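Local coordinates for protein periplasmic beta-glucosidase (Pseudomonas aeruginosa, PDB 6R5T) that is a periplasmic family 3 glycoside hydrolase that probably splits off terminal, non-reducing beta-D-glucosyl residues as beta-D-glucose, at residues M126-R131 with P206-A211; V364-R369 with G561-S566; A650-V655 with F676-L681; Q656-D661 with K671-F676. The protein carries 1 engineered substitution. All blocks are in the same frame, centred on the assembly; numbering follows the deposited sequence. Where two conformers were deposited one is given.

How the contacts relate
Contact 1 is buried within the barrel domain, between a loop and an outer helix, and combines a short tyrosine-carboxylate hydrogen bond with apolar packing. Contact 2, also buried, joins the edge strand of the C-terminal domain's mixed sheet to a later loop through methyl groups and one water. Contacts 3 and 4 are consecutive lengths of one hairpin, strands 651-660 and 672-681, and share Phe676; both rest on paired backbone bonds, but contact 3 is regular and partly exposed, whereas contact 4 is bulged, more buried, and ends near magnesium. Contact 2 links the three domains: Met565 packs on Thr130 of contact 1, and the Lys562 chain lies against Thr653 and Gln656 of contacts 3 and 4.

Contact 1. Residues M126-R131 with P206-A211; sequences MVDITR and PPYKAA
Tyr208 reaches from helix 206-213 to Asp128, tying an outer helix of the TIM-barrel-type N-terminal domain to the loop that follows barrel strand 121-122. From CB the side chain sets off with CG anti to the carbonyl carbon (chi1 -50°), a course that carries the ring past Val127 toward the aspartate. Ring atom CD1 is the first to touch, 3.6 Å from Val127 CG2, and CE1 lies nearly as close to the same methyl; the two side chains run past each other in opposite directions. Farther out, Tyr208 CE1 and CZ both approach Asp128 OD1, and the hydroxyl then donates its proton to that oxygen, with OH and OD1 only 2.5 Å apart. Asp128 OD1 sits at the ring edge in the plane of the ring, while the carboxylate is turned 51° against it and is met on its anti side. Asp128 OD2 is left to bond His177 ND1, a residue of the sugar pocket, so Asp128 stands directly behind that histidine, and Tyr208 in turn holds Asp128. Beside the ring, Pro207 packs on the Val127 backbone: its CB lies 3.3 Å from Val127 O and 3.7 Å from Val127 CG2, and its CG meets Ile129 CD1 more loosely. Phe178 meets the tyrosine ring edge-to-face, and Leu180 N also bonds the phenol oxygen. That oxygen has one more partner, a water that donates to Tyr208 OH at 2.9 Å and accepts from Ile129 N at 3.3 Å.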
loop_
_atom_site.group_PDB
_atom_site.type_symbol
_atom_site.label_atom_id
_atom_site.label_comp_id
_atom_site.label_asym_id
_atom_site.label_seq_id
_atom_site.Cartn_x
_atom_site.Cartn_y
_atom_site.Cartn_z
ATOM N N MET A 126 -21.511 3.429 7.951
ATOM C CA MET A 126 -20.251 2.911 7.399
ATOM C C MET A 126 -19.125 3.306 8.330
ATOM O O MET A 126 -18.955 4.490 8.569
ATOM C CB MET A 126 -20.055 3.491 5.990
ATOM C CG MET A 126 -18.870 2.907 5.225
ATOM S SD MET A 126 -17.328 3.668 5.704
ATOM C CE MET A 126 -16.333 3.358 4.226
ATOM N N VAL A 127 -18.417 2.334 8.875
ATOM C CA VAL A 127 -17.396 2.558 9.926
ATOM C C VAL A 127 -16.064 1.929 9.562
ATOM O O VAL A 127 -15.265 1.630 10.481
ATOM C CB VAL A 127 -17.936 2.054 11.267
ATOM C CG1 VAL A 127 -19.253 2.763 11.580
ATOM C CG2 VAL A 127 -18.128 0.552 11.352
ATOM N N ASP A 128 -15.796 1.788 8.272
ATOM C CA ASP A 128 -14.508 1.243 7.814
ATOM C C ASP A 128 -13.413 2.290 8.035
ATOM O O ASP A 128 -13.587 3.425 7.615
ATOM C CB ASP A 128 -14.593 0.847 6.358
ATOM C CG ASP A 128 -15.779 -0.024 5.995
ATOM O OD1 ASP A 128 -16.066 -0.926 6.773
ATOM O OD2 ASP A 128 -16.346 0.208 4.946
ATOM N N ILE A 129 -12.307 1.931 8.706
ATOM C CA ILE A 129 -11.115 2.796 8.811
ATOM C C ILE A 129 -10.537 2.980 7.419
ATOM O O ILE A 129 -10.357 1.997 6.670
ATOM C CB ILE A 129 -10.112 2.110 9.759
ATOM C CG1 ILE A 129 -10.708 2.086 11.163
ATOM C CG2 ILE A 129 -8.737 2.717 9.749
ATOM C CD1 ILE A 129 -10.914 3.430 11.760
ATOM N N THR A 130 -10.117 4.211 7.115
ATOM C CA THR A 130 -9.511 4.528 5.802
ATOM C C THR A 130 -8.162 5.235 5.965
ATOM O O THR A 130 -8.106 6.311 6.516
ATOM C CB THR A 130 -10.432 5.364 4.926
ATOM O OG1 THR A 130 -10.762 6.569 5.628
ATOM C CG2 THR A 130 -11.680 4.563 4.584
ATOM N N ARG A 131 -7.116 4.560 5.498
ATOM C CA ARG A 131 -5.744 5.115 5.491
ATOM C C ARG A 131 -5.245 5.369 4.055
ATOM O O ARG A 131 -4.084 5.888 3.900
ATOM C CB ARG A 131 -4.797 4.161 6.200
ATOM C CG ARG A 131 -5.068 4.032 7.687
ATOM C CD ARG A 131 -4.148 3.009 8.324
ATOM N NE ARG A 131 -4.287 3.070 9.779
ATOM C CZ ARG A 131 -3.769 2.193 10.612
ATOM N NH1 ARG A 131 -3.017 1.190 10.153
ATOM N NH2 ARG A 131 -3.932 2.369 11.897
ATOM N N PRO A 206 -12.357 -2.519 15.884
ATOM C CA PRO A 206 -13.102 -1.857 16.952
ATOM C C PRO A 206 -14.345 -1.067 16.548
ATOM O O PRO A 206 -15.335 -1.102 17.317
ATOM C CB PRO A 206 -12.067 -0.996 17.675
ATOM C CG PRO A 206 -10.802 -1.773 17.480
ATOM C CD PRO A 206 -10.896 -2.321 16.072
ATOM N N PRO A 207 -14.412 -0.369 15.388
ATOM C CA PRO A 207 -15.653 0.334 15.051
ATOM C C PRO A 207 -16.872 -0.576 14.838
ATOM O O PRO A 207 -17.975 -0.201 15.220
ATOM C CB PRO A 207 -15.321 1.092 13.774
ATOM C CG PRO A 207 -13.806 1.248 13.892
ATOM C CD PRO A 207 -13.304 -0.056 14.470
ATOM N N TYR A 208 -16.628 -1.759 14.309
ATOM C CA TYR A 208 -17.751 -2.710 14.116
ATOM C C TYR A 208 -18.199 -3.224 15.474
ATOM O O TYR A 208 -19.416 -3.296 15.710
ATOM C CB TYR A 208 -17.397 -3.867 13.196
ATOM C CG TYR A 208 -16.764 -3.467 11.901
ATOM C CD1 TYR A 208 -17.468 -2.934 10.841
ATOM C CD2 TYR A 208 -15.431 -3.711 11.719
ATOM C CE1 TYR A 208 -16.832 -2.529 9.677
ATOM C CE2 TYR A 208 -14.778 -3.355 10.551
ATOM C CZ TYR A 208 -15.470 -2.760 9.522
ATOM O OH TYR A 208 -14.821 -2.439 8.348
ATOM N N LYS A 209 -17.251 -3.530 16.358
ATOM C CA LYS A 209 -17.603 -3.957 17.718
ATOM C C LYS A 209 -18.355 -2.846 18.450
ATOM O O LYS A 209 -19.286 -3.149 19.229
ATOM C CB LYS A 209 -16.356 -4.404 18.479
ATOM C CG LYS A 209 -16.677 -4.990 19.838
ATOM C CD LYS A 209 -15.474 -5.552 20.502
ATOM C CE LYS A 209 -15.874 -6.386 21.695
ATOM N NZ LYS A 209 -16.517 -5.563 22.741
ATOM N N ALA A 210 -17.967 -1.580 18.284
ATOM C CA ALA A 210 -18.668 -0.459 18.937
ATOM C C ALA A 210 -20.125 -0.426 18.476
ATOM O O ALA A 210 -21.036 -0.121 19.306
ATOM C CB ALA A 210 -18.005 0.840 18.545
ATOM N N ALA A 211 -20.377 -0.692 17.192
ATOM C CA ALA A 211 -21.751 -0.694 16.673
ATOM C C ALA A 211 -22.528 -1.857 17.335
ATOM O O ALA A 211 -23.667 -1.657 17.747
ATOM C CB ALA A 211 -21.757 -0.804 15.177
HETATM O O HOH W 1 -12.307 -1.310 9.091
#

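Contact 2. Residues V364-R369 with G561-S566; sequences VLLKNR and GKLTMS
Gly561 O accepts a hydrogen bond from a water 2.7 Å away, and the same water accepts from Leu365 N at 2.8 Å, bridging the two backbones. Leu365 belongs to strand 364-368, the edge strand of the mixed sheet in the C-terminal domain; it runs antiparallel to strand 534-537, where Leu366 and Lys367 both face Ile535 in a classic beta bulge. The loop carrying Gly561 lies beside the start of this strand, and the rest of the contact is van der Waals packing, of methyls on a peptide group and on each other. Val364 is the wedge. Its CG1, anti to the backbone N (chi1 -178°), rests 3.6 Å from Gly561 O, while CG2 on the other branch lies over the peptide link, 3.6 Å from Gly561 C and 3.8 Å from Lys562 N. Gly561 has no side chain to hold this methyl off, and Val364 CA and Gly561 CA stand only 4.4 Å apart. Lys562 turns away from the strand, along strand 651-660 of the fibronectin-like domain, and its NZ bonds the carbonyls of Gly613 and Leu720. Leu563 swings back toward strand 364-368 and crosses Val364 at about a right angle, backed by Tyr608. The leucine forks over two residues of the strand: CD2 touches Val364 CG1 at 4.1 Å, and CD1 meets Leu366 CD2 at 4.3 Å.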
loop_
_atom_site.group_PDB
_atom_site.type_symbol
_atom_site.label_atom_id
_atom_site.label_comp_id
_atom_site.label_asym_id
_atom_site.label_seq_id
_atom_site.Cartn_x
_atom_site.Cartn_y
_atom_site.Cartn_z
ATOM N N VAL A 364 -13.646 23.153 7.173
ATOM C CA VAL A 364 -12.276 23.215 7.735
ATOM C C VAL A 364 -11.535 24.347 7.064
ATOM O O VAL A 364 -11.318 24.328 5.816
ATOM C CB VAL A 364 -11.502 21.871 7.607
ATOM C CG1 VAL A 364 -10.142 22.004 8.253
ATOM C CG2 VAL A 364 -12.251 20.711 8.217
ATOM N N LEU A 365 -11.100 25.313 7.851
ATOM C CA LEU A 365 -10.249 26.386 7.297
ATOM C C LEU A 365 -8.826 25.868 7.223
ATOM O O LEU A 365 -8.208 25.551 8.259
ATOM C CB LEU A 365 -10.376 27.622 8.202
ATOM C CG LEU A 365 -9.602 28.836 7.707
ATOM C CD1 LEU A 365 -10.108 29.315 6.354
ATOM C CD2 LEU A 365 -9.707 29.959 8.732
ATOM N N LEU A 366 -8.280 25.753 6.029
ATOM C CA LEU A 366 -6.931 25.209 5.833
ATOM C C LEU A 366 -5.880 26.318 5.708
ATOM O O LEU A 366 -4.710 26.026 5.964
ATOM C CB LEU A 366 -6.926 24.321 4.597
ATOM C CG LEU A 366 -7.711 23.004 4.729
ATOM C CD1 LEU A 366 -7.682 22.241 3.451
ATOM C CD2 LEU A 366 -7.135 22.169 5.844
ATOM N N LYS A 367 -6.266 27.503 5.253
ATOM C CA LYS A 367 -5.309 28.616 5.038
ATOM C C LYS A 367 -6.095 29.917 5.058
ATOM O O LYS A 367 -7.203 29.948 4.568
ATOM C CB LYS A 367 -4.570 28.506 3.715
ATOM C CG LYS A 367 -3.515 29.585 3.480
ATOM C CD LYS A 367 -2.780 29.485 2.174
ATOM C CE LYS A 367 -1.726 30.589 2.089
ATOM N NZ LYS A 367 -1.004 30.593 0.801
ATOM N N ASN A 368 -5.515 30.970 5.638
ATOM C CA ASN A 368 -6.175 32.276 5.667
ATOM C C ASN A 368 -5.082 33.337 5.821
ATOM O O ASN A 368 -4.815 33.728 6.951
ATOM C CB ASN A 368 -7.173 32.403 6.796
ATOM C CG ASN A 368 -8.043 33.648 6.683
ATOM O OD1 ASN A 368 -8.195 34.214 5.603
ATOM N ND2 ASN A 368 -8.604 34.054 7.795
ATOM N N ARG A 369 -4.541 33.805 4.714
ATOM C CA ARG A 369 -3.396 34.763 4.706
ATOM C C ARG A 369 -3.929 36.149 5.089
ATOM O O ARG A 369 -4.865 36.656 4.420
ATOM C CB ARG A 369 -2.725 34.753 3.326
ATOM C CG ARG A 369 -1.496 35.657 3.182
ATOM C CD ARG A 369 -1.013 35.855 1.744
ATOM N NE ARG A 369 -1.649 37.038 1.166
ATOM C CZ ARG A 369 -1.546 37.497 -0.081
ATOM N NH1 ARG A 369 -0.811 36.877 -0.995
ATOM N NH2 ARG A 369 -2.217 38.593 -0.410
ATOM N N GLY A 561 -14.044 23.232 12.038
ATOM C CA GLY A 561 -13.804 21.854 11.593
ATOM C C GLY A 561 -12.329 21.532 11.685
ATOM O O GLY A 561 -11.459 22.423 11.539
ATOM N N LYS A 562 -12.029 20.255 11.939
ATOM C CA LYS A 562 -10.650 19.755 11.930
ATOM C C LYS A 562 -10.602 18.440 11.192
ATOM O O LYS A 562 -11.501 17.612 11.339
ATOM C CB LYS A 562 -10.124 19.647 13.372
ATOM C CG LYS A 562 -9.733 21.041 13.934
ATOM C CD LYS A 562 -9.151 20.982 15.269
ATOM C CE LYS A 562 -8.692 22.334 15.784
ATOM N NZ LYS A 562 -7.391 22.739 15.169
ATOM N N LEU A 563 -9.512 18.220 10.466
ATOM C CA LEU A 563 -9.342 17.006 9.644
ATOM C C LEU A 563 -9.406 15.763 10.501
ATOM O O LEU A 563 -8.771 15.738 11.569
ATOM C CB LEU A 563 -8.042 17.037 8.862
ATOM C CG LEU A 563 -7.890 18.232 7.937
ATOM C CD1 LEU A 563 -6.551 18.137 7.250
ATOM C CD2 LEU A 563 -9.036 18.328 6.915
ATOM N N THR A 564 -10.040 14.707 9.984
ATOM C CA THR A 564 -9.952 13.371 10.637
ATOM C C THR A 564 -9.199 12.378 9.752
ATOM O O THR A 564 -9.231 11.172 10.026
ATOM C CB THR A 564 -11.341 12.819 10.961
ATOM O OG1 THR A 564 -12.066 12.538 9.754
ATOM C CG2 THR A 564 -12.107 13.784 11.860
ATOM N N MET A 565 -8.628 12.869 8.664
ATOM C CA MET A 565 -7.755 12.041 7.794
ATOM C C MET A 565 -6.634 12.959 7.336
ATOM O O MET A 565 -6.877 14.143 7.010
ATOM C CB MET A 565 -8.580 11.504 6.636
ATOM C CG MET A 565 -7.899 10.415 5.844
ATOM S SD MET A 565 -9.125 9.592 4.784
ATOM C CE MET A 565 -8.018 8.501 3.901
ATOM N N SER A 566 -5.433 12.438 7.350
ATOM C CA SER A 566 -4.187 13.156 6.967
ATOM C C SER A 566 -4.256 13.476 5.472
ATOM O O SER A 566 -4.728 12.632 4.697
ATOM C CB SER A 566 -3.038 12.250 7.288
ATOM O OG SER A 566 -2.918 12.094 8.691
HETATM O O HOH W 2 -11.447 25.002 10.635
#

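Contact 3. Residues A650-V655 with F676-L681; sequences AGATVV and FRKVML
Gly651, Thr653 and Val655 pair with Leu681, Val679 and Arg677 as three antiparallel hydrogen-bonded pairs, each giving and taking one backbone bond. The shortest are those of the last pair, 2.8 Å for both Val655 N to Arg677 O and Arg677 N to Val655 O. Alternating with them, the non-hydrogen-bonded pairs Ala652-Met680 and Val654-Lys678 bring their CA atoms closer, and CA-H...O contacts run from them to carbonyls of the neighbouring pairs, such as Ala652 CA to Val679 O at 3.1 Å. The two strands form a hairpin of the fibronectin type III-like domain, with strand 672-681 at the edge of its sheet. Apolar contacts gather on the face of Ala652 and Val654. There Met680, bent at chi2 and chi3 (62° and 76°), curls across the strand, so that SD lies 3.4 Å from Gly651 C and CE touches Ala652 CB at 4.1 Å. Val654 CG2 meets Lys678 CG, and Val654 CG1 lies beside Phe676 CB at 4.0 Å. The charge of Lys678 is met outside the pair: its extended chain carries NZ to a salt bridge with Glu361. On the face of Thr653, Val655, Val679 and Leu681, Leu643 of strand 636-645 packs against all four side chains.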
loop_
_atom_site.group_PDB
_atom_site.type_symbol
_atom_site.label_atom_id
_atom_site.label_comp_id
_atom_site.label_asym_id
_atom_site.label_seq_id
_atom_site.Cartn_x
_atom_site.Cartn_y
_atom_site.Cartn_z
ATOM N N ALA A 650 -15.406 35.082 18.751
ATOM C CA ALA A 650 -15.863 33.834 19.349
ATOM C C ALA A 650 -15.562 32.697 18.374
ATOM O O ALA A 650 -15.638 32.881 17.176
ATOM C CB ALA A 650 -17.333 33.911 19.651
ATOM N N GLY A 651 -15.264 31.529 18.903
ATOM C CA GLY A 651 -15.124 30.352 18.033
ATOM C C GLY A 651 -14.839 29.117 18.839
ATOM O O GLY A 651 -14.430 29.197 20.018
ATOM N N ALA A 652 -14.953 27.987 18.156
ATOM C CA ALA A 652 -14.634 26.695 18.759
ATOM C C ALA A 652 -13.316 26.163 18.183
ATOM O O ALA A 652 -12.916 26.514 17.051
ATOM C CB ALA A 652 -15.776 25.737 18.535
ATOM N N THR A 653 -12.705 25.320 18.998
ATOM C CA THR A 653 -11.582 24.466 18.574
ATOM C C THR A 653 -11.733 23.125 19.277
ATOM O O THR A 653 -12.717 22.890 20.017
ATOM C CB THR A 653 -10.230 25.127 18.839
ATOM O OG1 THR A 653 -9.210 24.312 18.242
ATOM C CG2 THR A 653 -9.913 25.250 20.307
ATOM N N VAL A 654 -10.847 22.209 18.940
ATOM C CA VAL A 654 -10.929 20.832 19.475
ATOM C C VAL A 654 -9.601 20.541 20.172
ATOM O O VAL A 654 -8.533 20.498 19.477
ATOM C CB VAL A 654 -11.195 19.801 18.381
ATOM C CG1 VAL A 654 -11.334 18.408 19.000
ATOM C CG2 VAL A 654 -12.426 20.190 17.540
ATOM N N VAL A 655 -9.650 20.317 21.473
ATOM C CA VAL A 655 -8.469 19.914 22.257
ATOM C C VAL A 655 -8.338 18.409 22.159
ATOM O O VAL A 655 -9.334 17.688 22.429
ATOM C CB VAL A 655 -8.565 20.368 23.711
ATOM C CG1 VAL A 655 -7.303 19.986 24.455
ATOM C CG2 VAL A 655 -8.780 21.871 23.783
ATOM N N PHE A 676 -10.889 13.782 23.329
ATOM C CA PHE A 676 -10.966 15.110 22.719
ATOM C C PHE A 676 -12.109 15.889 23.351
ATOM O O PHE A 676 -12.999 15.281 23.984
ATOM C CB PHE A 676 -11.143 15.032 21.206
ATOM C CG PHE A 676 -12.367 14.311 20.732
ATOM C CD1 PHE A 676 -13.559 14.992 20.571
ATOM C CD2 PHE A 676 -12.304 12.946 20.479
ATOM C CE1 PHE A 676 -14.666 14.311 20.084
ATOM C CE2 PHE A 676 -13.431 12.257 20.049
ATOM C CZ PHE A 676 -14.603 12.962 19.863
ATOM N N ARG A 677 -12.017 17.196 23.212
ATOM C CA ARG A 677 -13.074 18.097 23.746
ATOM C C ARG A 677 -13.231 19.212 22.736
ATOM O O ARG A 677 -12.265 19.974 22.529
ATOM C CB ARG A 677 -12.736 18.679 25.120
ATOM C CG ARG A 677 -13.943 18.967 26.019
ATOM C CD ARG A 677 -14.528 17.674 26.630
ATOM N NE ARG A 677 -13.833 17.105 27.799
ATOM C CZ ARG A 677 -13.345 15.871 27.909
ATOM N NH1 ARG A 677 -13.411 14.977 26.922
ATOM N NH2 ARG A 677 -12.770 15.523 29.047
ATOM N N LYS A 678 -14.415 19.352 22.180
ATOM C CA LYS A 678 -14.688 20.534 21.358
ATOM C C LYS A 678 -15.268 21.596 22.280
ATOM O O LYS A 678 -16.241 21.306 22.992
ATOM C CB LYS A 678 -15.661 20.204 20.259
ATOM C CG LYS A 678 -15.899 21.386 19.353
ATOM C CD LYS A 678 -16.670 20.979 18.175
ATOM C CE LYS A 678 -16.653 21.941 17.024
ATOM N NZ LYS A 678 -17.863 21.547 16.245
ATOM N N VAL A 679 -14.723 22.797 22.189
ATOM C CA VAL A 679 -15.054 23.886 23.127
ATOM C C VAL A 679 -15.285 25.144 22.334
ATOM O O VAL A 679 -14.365 25.571 21.600
ATOM C CB VAL A 679 -13.930 24.053 24.157
ATOM C CG1 VAL A 679 -14.304 25.103 25.162
ATOM C CG2 VAL A 679 -13.570 22.720 24.820
ATOM N N MET A 680 -16.445 25.761 22.564
ATOM C CA MET A 680 -16.792 27.079 22.005
ATOM C C MET A 680 -16.462 28.164 23.028
ATOM O O MET A 680 -16.911 28.071 24.184
ATOM C CB MET A 680 -18.289 27.120 21.692
ATOM C CG MET A 680 -18.825 28.493 21.381
ATOM S SD MET A 680 -18.095 29.265 19.937
ATOM C CE MET A 680 -18.991 28.316 18.710
ATOM N N LEU A 681 -15.655 29.147 22.653
ATOM C CA LEU A 681 -15.222 30.188 23.624
ATOM C C LEU A 681 -15.431 31.569 23.050
ATOM O O LEU A 681 -15.117 31.847 21.875
ATOM C CB LEU A 681 -13.751 30.009 23.967
ATOM C CG LEU A 681 -13.392 28.740 24.722
ATOM C CD1 LEU A 681 -11.894 28.689 24.816
ATOM C CD2 LEU A 681 -14.007 28.662 26.093
#

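Contact 4. Residues Q656-D661 with K671-F676; sequences QLYLQD and KELRGF. With MG (magnesium ion), chain F.
Tyr658 is clasped between Lys671 and Leu673, the tight centre of this antiparallel hairpin in the fibronectin type III-like domain. Leu673 CD1 lies over one face of the ring in a CH-pi contact, 4.1 Å from its centroid, and Lys671 CD covers the opposite face, 4.0 Å from Tyr658 CG. The phenol is fixed at its far end by Gln656, whose OE1 accepts from Tyr658 OH at 2.6 Å in the carbonyl plane, on a lone pair; Gln656 NE2 is held in turn by Val654 O and Gly611 O. A classic beta bulge lies next to it. Arg674 and Gly675 both face Leu657, whose O takes a nearly straight bond from Arg674 N (2.8 Å, 175°) and a weak one from Gly675 N. This extra residue shifts the register just before the tyrosine.

Toward the end of strand 656-660 the pairing slackens and water enters. Leu659 N still bonds Glu672 O at 2.9 Å, but the return bond from Glu672 N is weak, and a water donates to both Leu659 O and Glu672 OE1. Arg668 pairs with Glu672 OE1 and also with Asp661 OD2, which ties the hairpin to the metal site. There Asp661 has left strand 672-676 behind: four waters and Val663 O complete the shell of the magnesium ion, and Asp661 OD1 binds the metal at 2.1 Å.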
loop_
_atom_site.group_PDB
_atom_site.type_symbol
_atom_site.label_atom_id
_atom_site.label_comp_id
_atom_site.label_asym_id
_atom_site.label_seq_id
_atom_site.Cartn_x
_atom_site.Cartn_y
_atom_site.Cartn_z
ATOM N N GLN A 656 -7.185 17.952 21.694
ATOM C CA GLN A 656 -6.971 16.522 21.403
ATOM C C GLN A 656 -5.964 15.939 22.395
ATOM O O GLN A 656 -4.960 16.594 22.655
ATOM C CB GLN A 656 -6.451 16.374 19.970
ATOM C CG GLN A 656 -7.461 16.942 18.983
ATOM C CD GLN A 656 -6.833 17.494 17.725
ATOM O OE1 GLN A 656 -5.953 16.851 17.126
ATOM N NE2 GLN A 656 -7.341 18.636 17.258
ATOM N N LEU A 657 -6.241 14.738 22.870
ATOM C CA LEU A 657 -5.358 14.003 23.759
ATOM C C LEU A 657 -4.876 12.761 23.034
ATOM O O LEU A 657 -5.713 11.940 22.600
ATOM C CB LEU A 657 -6.057 13.667 25.073
ATOM C CG LEU A 657 -5.098 13.043 26.089
ATOM C CD1 LEU A 657 -5.463 13.440 27.493
ATOM C CD2 LEU A 657 -5.067 11.529 25.950
ATOM N N TYR A 658 -3.566 12.575 23.023
ATOM C CA TYR A 658 -2.935 11.397 22.406
ATOM C C TYR A 658 -2.116 10.688 23.470
ATOM O O TYR A 658 -1.563 11.335 24.374
ATOM C CB TYR A 658 -2.043 11.779 21.216
ATOM C CG TYR A 658 -2.790 12.528 20.142
ATOM C CD1 TYR A 658 -2.927 13.897 20.179
ATOM C CD2 TYR A 658 -3.344 11.851 19.065
ATOM C CE1 TYR A 658 -3.613 14.585 19.174
ATOM C CE2 TYR A 658 -4.033 12.519 18.070
ATOM C CZ TYR A 658 -4.141 13.890 18.100
ATOM O OH TYR A 658 -4.891 14.458 17.091
ATOM N N LEU A 659 -1.989 9.380 23.306
ATOM C CA LEU A 659 -1.096 8.577 24.171
ATOM C C LEU A 659 -0.010 7.920 23.334
ATOM O O LEU A 659 -0.305 7.450 22.224
ATOM C CB LEU A 659 -1.905 7.477 24.863
ATOM C CG LEU A 659 -2.728 7.928 26.059
ATOM C CD1 LEU A 659 -3.360 6.744 26.749
ATOM C CD2 LEU A 659 -1.886 8.695 27.052
ATOM N N GLN A 660 1.173 7.814 23.915
ATOM C CA GLN A 660 2.205 6.939 23.351
ATOM C C GLN A 660 2.631 5.952 24.443
ATOM O O GLN A 660 2.783 6.378 25.616
ATOM C CB GLN A 660 3.422 7.701 22.844
ATOM C CG GLN A 660 4.472 6.800 22.198
ATOM C CD GLN A 660 5.728 7.546 21.824
ATOM O OE1 GLN A 660 5.913 8.693 22.215
ATOM N NE2 GLN A 660 6.595 6.907 21.025
ATOM N N ASP A 661 2.868 4.717 24.037
ATOM C CA ASP A 661 3.452 3.679 24.911
ATOM C C ASP A 661 4.847 3.388 24.372
ATOM O O ASP A 661 4.978 2.609 23.431
ATOM C CB ASP A 661 2.564 2.446 24.857
ATOM C CG ASP A 661 3.020 1.293 25.733
ATOM O OD1 ASP A 661 4.096 1.448 26.382
ATOM O OD2 ASP A 661 2.347 0.250 25.701
ATOM N N LYS A 671 1.747 8.129 18.296
ATOM C CA LYS A 671 0.623 8.752 19.016
ATOM C C LYS A 671 -0.634 7.974 18.695
ATOM O O LYS A 671 -0.771 7.506 17.535
ATOM C CB LYS A 671 0.283 10.145 18.440
ATOM C CG LYS A 671 1.287 11.179 18.807
ATOM C CD LYS A 671 0.814 12.541 18.523
ATOM C CE LYS A 671 1.770 13.542 19.109
ATOM N NZ LYS A 671 3.144 13.364 18.599
ATOM N N GLU A 672 -1.578 7.934 19.628
ATOM C CA GLU A 672 -2.889 7.335 19.374
ATOM C C GLU A 672 -3.940 8.234 20.045
ATOM O O GLU A 672 -3.772 8.530 21.232
ATOM C CB GLU A 672 -3.001 5.925 19.939
ATOM C CG GLU A 672 -2.110 4.907 19.249
ATOM C CD GLU A 672 -2.407 3.459 19.632
ATOM O OE1 GLU A 672 -2.055 3.119 20.784
ATOM O OE2 GLU A 672 -2.970 2.664 18.800
ATOM N N LEU A 673 -4.943 8.707 19.326
ATOM C CA LEU A 673 -5.993 9.543 19.954
ATOM C C LEU A 673 -6.671 8.758 21.089
ATOM O O LEU A 673 -7.108 7.611 20.847
ATOM C CB LEU A 673 -7.014 9.952 18.922
ATOM C CG LEU A 673 -8.056 10.954 19.390
ATOM C CD1 LEU A 673 -7.452 12.329 19.582
ATOM C CD2 LEU A 673 -9.152 11.030 18.357
ATOM N N ARG A 674 -6.819 9.402 22.237
ATOM C CA ARG A 674 -7.503 8.772 23.382
ATOM C C ARG A 674 -8.468 9.752 24.040
ATOM O O ARG A 674 -9.093 9.367 25.008
ATOM C CB ARG A 674 -6.532 8.188 24.409
ATOM C CG ARG A 674 -5.843 6.919 23.961
ATOM C CD ARG A 674 -6.843 5.821 23.802
ATOM N NE ARG A 674 -6.223 4.558 23.473
ATOM C CZ ARG A 674 -6.125 4.047 22.281
ATOM N NH1 ARG A 674 -6.531 4.732 21.222
ATOM N NH2 ARG A 674 -5.642 2.812 22.162
ATOM N N GLY A 675 -8.677 10.945 23.510
ATOM C CA GLY A 675 -9.746 11.796 24.006
ATOM C C GLY A 675 -9.780 13.087 23.242
ATOM O O GLY A 675 -8.792 13.410 22.546
ATOM N N PHE A 676 -10.889 13.782 23.329
ATOM C CA PHE A 676 -10.966 15.110 22.719
ATOM C C PHE A 676 -12.109 15.889 23.351
ATOM O O PHE A 676 -12.999 15.281 23.984
ATOM C CB PHE A 676 -11.143 15.032 21.206
ATOM C CG PHE A 676 -12.367 14.311 20.732
ATOM C CD1 PHE A 676 -13.559 14.992 20.571
ATOM C CD2 PHE A 676 -12.304 12.946 20.479
ATOM C CE1 PHE A 676 -14.666 14.311 20.084
ATOM C CE2 PHE A 676 -13.431 12.257 20.049
ATOM C CZ PHE A 676 -14.603 12.962 19.863
HETATM MG MG MG F . 5.139 0.271 27.780
HETATM O O HOH W 3 -0.726 4.557 22.537
HETATM O O HOH W 4 3.841 -1.309 27.181
HETATM O O HOH W 5 6.289 2.002 28.093
HETATM O O HOH W 6 3.916 0.802 29.398
HETATM O O HOH W 7 6.258 -0.905 29.166
#